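Local coordinates for protein arylamine n-acetyltransferase NAT (Mycobacterium tuberculosis, PDB 4BGF) that catalyses the transfer of an acetyl group from acetyl-coenzyme A to arylamines, probably through an acetylated cysteine as in other members of its family, at residues A58-L61 with V62-R66; A167-D171 with T172-L176. All coordinates share one frame; numbering follows the deposited sequence.

Interaction 1: residues A58-L61 with V62-R66; sequences ADKL and VLRRR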
loop_
_atom_site.group_PDB
_atom_site.type_symbol
_atom_site.label_atom_id
_atom_site.label_comp_id
_atom_site.label_asym_id
_atom_site.label_seq_id
_atom_site.Cartn_x
_atom_site.Cartn_y
_atom_site.Cartn_z
ATOM N N ALA A 58 -5.691 8.451 10.726
ATOM C CA ALA A 58 -4.583 8.832 11.605
ATOM C C ALA A 58 -4.666 8.058 12.908
ATOM O O ALA A 58 -3.672 7.629 13.451
ATOM C CB ALA A 58 -4.590 10.325 11.878
ATOM N N ASP A 59 -5.871 7.857 13.402
ATOM C CA ASP A 59 -6.041 7.176 14.660
ATOM C C ASP A 59 -5.588 5.743 14.557
ATOM O O ASP A 59 -4.948 5.244 15.472
ATOM C CB ASP A 59 -7.488 7.273 15.139
ATOM C CG ASP A 59 -7.692 6.606 16.468
ATOM O OD1 ASP A 59 -7.017 7.023 17.412
ATOM O OD2 ASP A 59 -8.509 5.673 16.583
ATOM N N LYS A 60 -5.876 5.094 13.434
ATOM C CA LYS A 60 -5.451 3.711 13.226
ATOM C C LYS A 60 -3.966 3.556 12.843
ATOM O O LYS A 60 -3.221 2.875 13.518
ATOM C CB LYS A 60 -6.323 3.023 12.175
ATOM C CG LYS A 60 -5.927 1.583 11.941
ATOM C CD LYS A 60 -6.725 0.936 10.849
ATOM C CE LYS A 60 -6.336 -0.457 10.693
ATOM N NZ LYS A 60 -7.264 -1.151 9.729
ATOM N N LEU A 61 -3.541 4.166 11.751
ATOM C CA LEU A 61 -2.194 3.942 11.279
ATOM C C LEU A 61 -1.150 4.700 12.074
ATOM O O LEU A 61 0.014 4.348 12.027
ATOM C CB LEU A 61 -2.072 4.325 9.819
ATOM C CG LEU A 61 -2.487 3.283 8.784
ATOM C CD1 LEU A 61 -3.905 2.932 8.987
ATOM C CD2 LEU A 61 -2.324 3.854 7.401
ATOM N N VAL A 62 -1.537 5.754 12.782
ATOM C CA VAL A 62 -0.534 6.501 13.550
ATOM C C VAL A 62 -0.622 6.248 15.036
ATOM O O VAL A 62 0.331 5.773 15.615
ATOM C CB VAL A 62 -0.544 8.011 13.284
ATOM C CG1 VAL A 62 0.601 8.669 14.053
ATOM C CG2 VAL A 62 -0.400 8.268 11.791
ATOM N N LEU A 63 -1.741 6.591 15.658
ATOM C CA LEU A 63 -1.821 6.463 17.085
ATOM C C LEU A 63 -1.727 5.010 17.458
ATOM O O LEU A 63 -0.933 4.639 18.321
ATOM C CB LEU A 63 -3.113 7.045 17.631
ATOM C CG LEU A 63 -3.318 6.821 19.138
ATOM C CD1 LEU A 63 -2.262 7.574 19.957
ATOM C CD2 LEU A 63 -4.717 7.208 19.582
ATOM N N ARG A 64 -2.540 4.187 16.803
ATOM C CA ARG A 64 -2.744 2.839 17.270
ATOM C C ARG A 64 -1.641 1.902 16.839
ATOM O O ARG A 64 -1.638 0.743 17.235
ATOM C CB ARG A 64 -4.100 2.312 16.835
ATOM C CG ARG A 64 -5.238 2.704 17.775
ATOM C CD ARG A 64 -6.578 2.712 17.082
ATOM N NE ARG A 64 -6.977 1.397 16.608
ATOM C CZ ARG A 64 -7.918 1.187 15.699
ATOM N NH1 ARG A 64 -8.539 2.226 15.160
ATOM N NH2 ARG A 64 -8.226 -0.049 15.323
ATOM N N ARG A 65 -0.705 2.421 16.051
ATOM C CA ARG A 65 0.413 1.642 15.514
ATOM C C ARG A 65 -0.021 0.405 14.715
ATOM O O ARG A 65 0.536 -0.678 14.874
ATOM C CB ARG A 65 1.390 1.265 16.634
ATOM C CG ARG A 65 2.085 2.487 17.286
ATOM C CD ARG A 65 2.878 2.099 18.539
ATOM N NE ARG A 65 4.164 1.472 18.200
ATOM C CZ ARG A 65 5.298 1.623 18.893
ATOM N NH1 ARG A 65 5.345 2.372 19.991
ATOM N NH2 ARG A 65 6.403 1.018 18.490
ATOM N N ARG A 66 -1.008 0.600 13.838
ATOM C CA ARG A 66 -1.522 -0.446 12.971
ATOM C C ARG A 66 -1.086 -0.148 11.566
ATOM O O ARG A 66 -0.598 0.940 11.282
ATOM C CB ARG A 66 -3.044 -0.480 13.011
ATOM C CG ARG A 66 -3.630 -1.069 14.261
ATOM C CD ARG A 66 -3.573 -2.586 14.250
ATOM N NE ARG A 66 -4.256 -3.189 13.110
ATOM C CZ ARG A 66 -5.559 -3.461 13.042
ATOM N NH1 ARG A 66 -6.389 -3.196 14.035
ATOM N NH2 ARG A 66 -6.031 -4.013 11.948
#
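The carbonyl oxygen A58 O is gripped by two successive backbone N-H groups where helix 54-63 ends. V62 N lies 2.9 Å from A58 O at a bent angle, while L63 N, 3.1 Å from A58 O, makes the straighter bond. The helix has widened here, and R64 N reaches back five residues to D59 O at 2.9 Å. R65 then breaks the helix with a positive phi of 56°. This turns the chain so that R66 N meets K60 O at 3.2 Å, and a weaker CA-H contact runs from L61 CA to R66 O.

K60 and R66, two long basic chains, lie against each other beside this turn. K60 is extended throughout, which lays CE over one face of the R66 guanidinium, 3.8 Å from R66 NH2. R66 bends at chi2 and chi3 (-78° and -58°) to fold its head toward that methylene. K60 NZ also comes within 3.8 Å of R66 NH2, a pairing of like charges offset by acids: E72 takes K60, while E39, D42 and D259 take R66. Such a shared acidic surround would favour the charged forms. D59, partly exposed at the helix end, forms a long salt bridge from OD2 to R64 NH1 (3.7 Å); R64 has its stronger partner in D259.

Apolar L61 and branched V62 pack onto L76 of helix 70-83, with V62 also meeting A7 and Y8 of helix 5-11. The whole is a helix C-terminus with pi-type widening, ended by R65 in the left-handed helical region, within the helical N-terminal part of the arylamine N-acetyltransferase fold.

Interaction 2: residues A167-D171 with T172-L176; sequences AMVRD and TWQTL
M168 sets its terminal methyl over the indole of W173: CE stands 3.3 Å from the centroid of the W173 five-membered ring, almost on the ring normal, a close CH-pi contact. M168 SD lies farther above the same ring, 4.8 Å from its centroid, adding a Met-aromatic component. The side chain leaves with CG anti to the backbone N (chi1 174°), then bends at chi2 and chi3 (50° and 69°), which curls the methyl back over the indole. A flexible thioether suits this place because it can follow a flat, electron-rich ring. The six-membered part of the indole comes against the backbone, W173 CE3 lying 3.4 Å from A167 C, and R155 makes a cation-pi contact with the indole.

With A167 and Q174 the side chains pass to the other side of the sheet. Q174 OE1 presses on V169 CB at 3.3 Å and accepts a weak hydrogen bond from W97 NE1. A167, a small residue in a buried place, touches Y154 and meets L176 CD1 with its CB at 3.9 Å.

All this belongs to the beta hairpin of strands 162-168 and 173-179. A167 and Q174 are the hydrogen-bonded pair, Q174 N giving a nearly straight 2.7 Å bond to A167 O; M168 and W173 are the non-hydrogen-bonded pair beside it. Nearer the tip, V169 N donates to T172 O at 2.9 Å. T172 OG1 donates to V169 O in a very short bond whose exact length is doubtful. Between them R170 and D171 both have positive phi, approximating a type I' turn, and their charged side chains suit this exposed bend. M168 is also backbone-bonded to P153, just before the neighbouring strand 154-159.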
loop_
_atom_site.group_PDB
_atom_site.type_symbol
_atom_site.label_atom_id
_atom_site.label_comp_id
_atom_site.label_asym_id
_atom_site.label_seq_id
_atom_site.Cartn_x
_atom_site.Cartn_y
_atom_site.Cartn_z
ATOM N N ALA A 167 6.276 -3.191 -13.274
ATOM C CA ALA A 167 7.529 -3.372 -12.526
ATOM C C ALA A 167 8.427 -4.424 -13.175
ATOM O O ALA A 167 7.939 -5.447 -13.658
ATOM C CB ALA A 167 7.246 -3.782 -11.122
ATOM N N MET A 168 9.735 -4.165 -13.168
ATOM C CA MET A 168 10.725 -5.097 -13.682
ATOM C C MET A 168 11.051 -6.086 -12.579
ATOM O O MET A 168 11.825 -5.780 -11.693
ATOM C CB MET A 168 11.972 -4.321 -14.092
ATOM C CG MET A 168 13.156 -5.157 -14.527
ATOM S SD MET A 168 12.732 -6.399 -15.742
ATOM C CE MET A 168 12.356 -5.447 -17.199
ATOM N N VAL A 169 10.427 -7.257 -12.617
ATOM C CA VAL A 169 10.622 -8.294 -11.609
ATOM C C VAL A 169 11.104 -9.560 -12.298
ATOM O O VAL A 169 10.337 -10.211 -13.003
ATOM C CB VAL A 169 9.299 -8.640 -10.866
ATOM C CG1 VAL A 169 9.572 -9.538 -9.673
ATOM C CG2 VAL A 169 8.578 -7.393 -10.410
ATOM N N ARG A 170 12.380 -9.887 -12.095
ATOM C CA ARG A 170 13.017 -11.093 -12.641
ATOM C C ARG A 170 13.224 -11.041 -14.143
ATOM O O ARG A 170 12.940 -12.006 -14.852
ATOM C CB ARG A 170 12.232 -12.375 -12.319
ATOM C CG ARG A 170 12.000 -12.649 -10.856
ATOM C CD ARG A 170 11.359 -14.017 -10.659
ATOM N NE ARG A 170 11.004 -14.269 -9.258
ATOM C CZ ARG A 170 9.763 -14.317 -8.763
ATOM N NH1 ARG A 170 8.697 -14.143 -9.536
ATOM N NH2 ARG A 170 9.587 -14.549 -7.468
ATOM N N ASP A 171 13.751 -9.929 -14.628
ATOM C CA ASP A 171 14.000 -9.784 -16.050
ATOM C C ASP A 171 12.722 -9.948 -16.869
ATOM O O ASP A 171 12.747 -10.353 -18.022
ATOM C CB ASP A 171 15.073 -10.781 -16.478
ATOM C CG ASP A 171 16.363 -10.601 -15.699
ATOM O OD1 ASP A 171 16.496 -9.551 -15.027
ATOM O OD2 ASP A 171 17.241 -11.496 -15.760
ATOM N N THR A 172 11.598 -9.628 -16.251
ATOM C CA THR A 172 10.332 -9.564 -16.952
ATOM C C THR A 172 9.652 -8.299 -16.496
ATOM O O THR A 172 9.651 -8.010 -15.308
ATOM C CB THR A 172 9.450 -10.768 -16.594
ATOM O OG1 THR A 172 9.349 -10.879 -15.173
ATOM C CG2 THR A 172 10.072 -12.028 -17.115
ATOM N N TRP A 173 9.119 -7.512 -17.424
ATOM C CA TRP A 173 8.169 -6.468 -17.047
ATOM C C TRP A 173 6.838 -7.104 -16.624
ATOM O O TRP A 173 6.223 -7.840 -17.399
ATOM C CB TRP A 173 7.948 -5.507 -18.200
ATOM C CG TRP A 173 9.002 -4.481 -18.343
ATOM C CD1 TRP A 173 9.897 -4.378 -19.363
ATOM C CD2 TRP A 173 9.290 -3.398 -17.444
ATOM N NE1 TRP A 173 10.728 -3.305 -19.156
ATOM C CE2 TRP A 173 10.371 -2.684 -17.986
ATOM C CE3 TRP A 173 8.738 -2.958 -16.242
ATOM C CZ2 TRP A 173 10.907 -1.561 -17.368
ATOM C CZ3 TRP A 173 9.283 -1.836 -15.631
ATOM C CH2 TRP A 173 10.354 -1.158 -16.193
ATOM N N GLN A 174 6.407 -6.833 -15.391
ATOM C CA GLN A 174 5.178 -7.422 -14.832
ATOM C C GLN A 174 4.113 -6.364 -14.572
ATOM O O GLN A 174 4.363 -5.388 -13.891
ATOM C CB GLN A 174 5.496 -8.180 -13.541
ATOM C CG GLN A 174 5.877 -9.635 -13.747
ATOM C CD GLN A 174 6.014 -10.397 -12.450
ATOM O OE1 GLN A 174 6.287 -9.814 -11.410
ATOM N NE2 GLN A 174 5.826 -11.707 -12.506
ATOM N N THR A 175 2.913 -6.578 -15.089
ATOM C CA THR A 175 1.854 -5.573 -15.023
ATOM C C THR A 175 1.115 -5.649 -13.689
ATOM O O THR A 175 0.576 -6.677 -13.310
ATOM C CB THR A 175 0.872 -5.704 -16.212
ATOM O OG1 THR A 175 1.572 -5.493 -17.453
ATOM C CG2 THR A 175 -0.221 -4.684 -16.102
ATOM N N LEU A 176 1.134 -4.552 -12.960
ATOM C CA LEU A 176 0.569 -4.537 -11.619
ATOM C C LEU A 176 -0.914 -4.188 -11.639
ATOM O O LEU A 176 -1.749 -4.946 -11.149
ATOM C CB LEU A 176 1.359 -3.567 -10.756
ATOM C CG LEU A 176 2.855 -3.865 -10.837
ATOM C CD1 LEU A 176 3.613 -2.855 -10.019
ATOM C CD2 LEU A 176 3.192 -5.291 -10.374
#

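In the fold
Interaction 1 comes first along the chain and closes well before interaction 2 opens. Their centres lie 33 Å apart on opposite sides of the chain's centre, with nearest atoms about 20 Å apart, and they share neither helix nor sheet. Residues 58-66 finish helix 54-63 and pack against helices 5-11 and 70-83; residues 167-176 form the tip of a hairpin in the larger antiparallel sheet. Both belong to the N-acetyltransferase region of the chain. A Cys-His-Asp triad (C70, H110, D127), probably the catalytic one as in this family, relates to both: the chain reaches C70 soon after interaction 1, and L176 of interaction 2 lies near the triad without touching it.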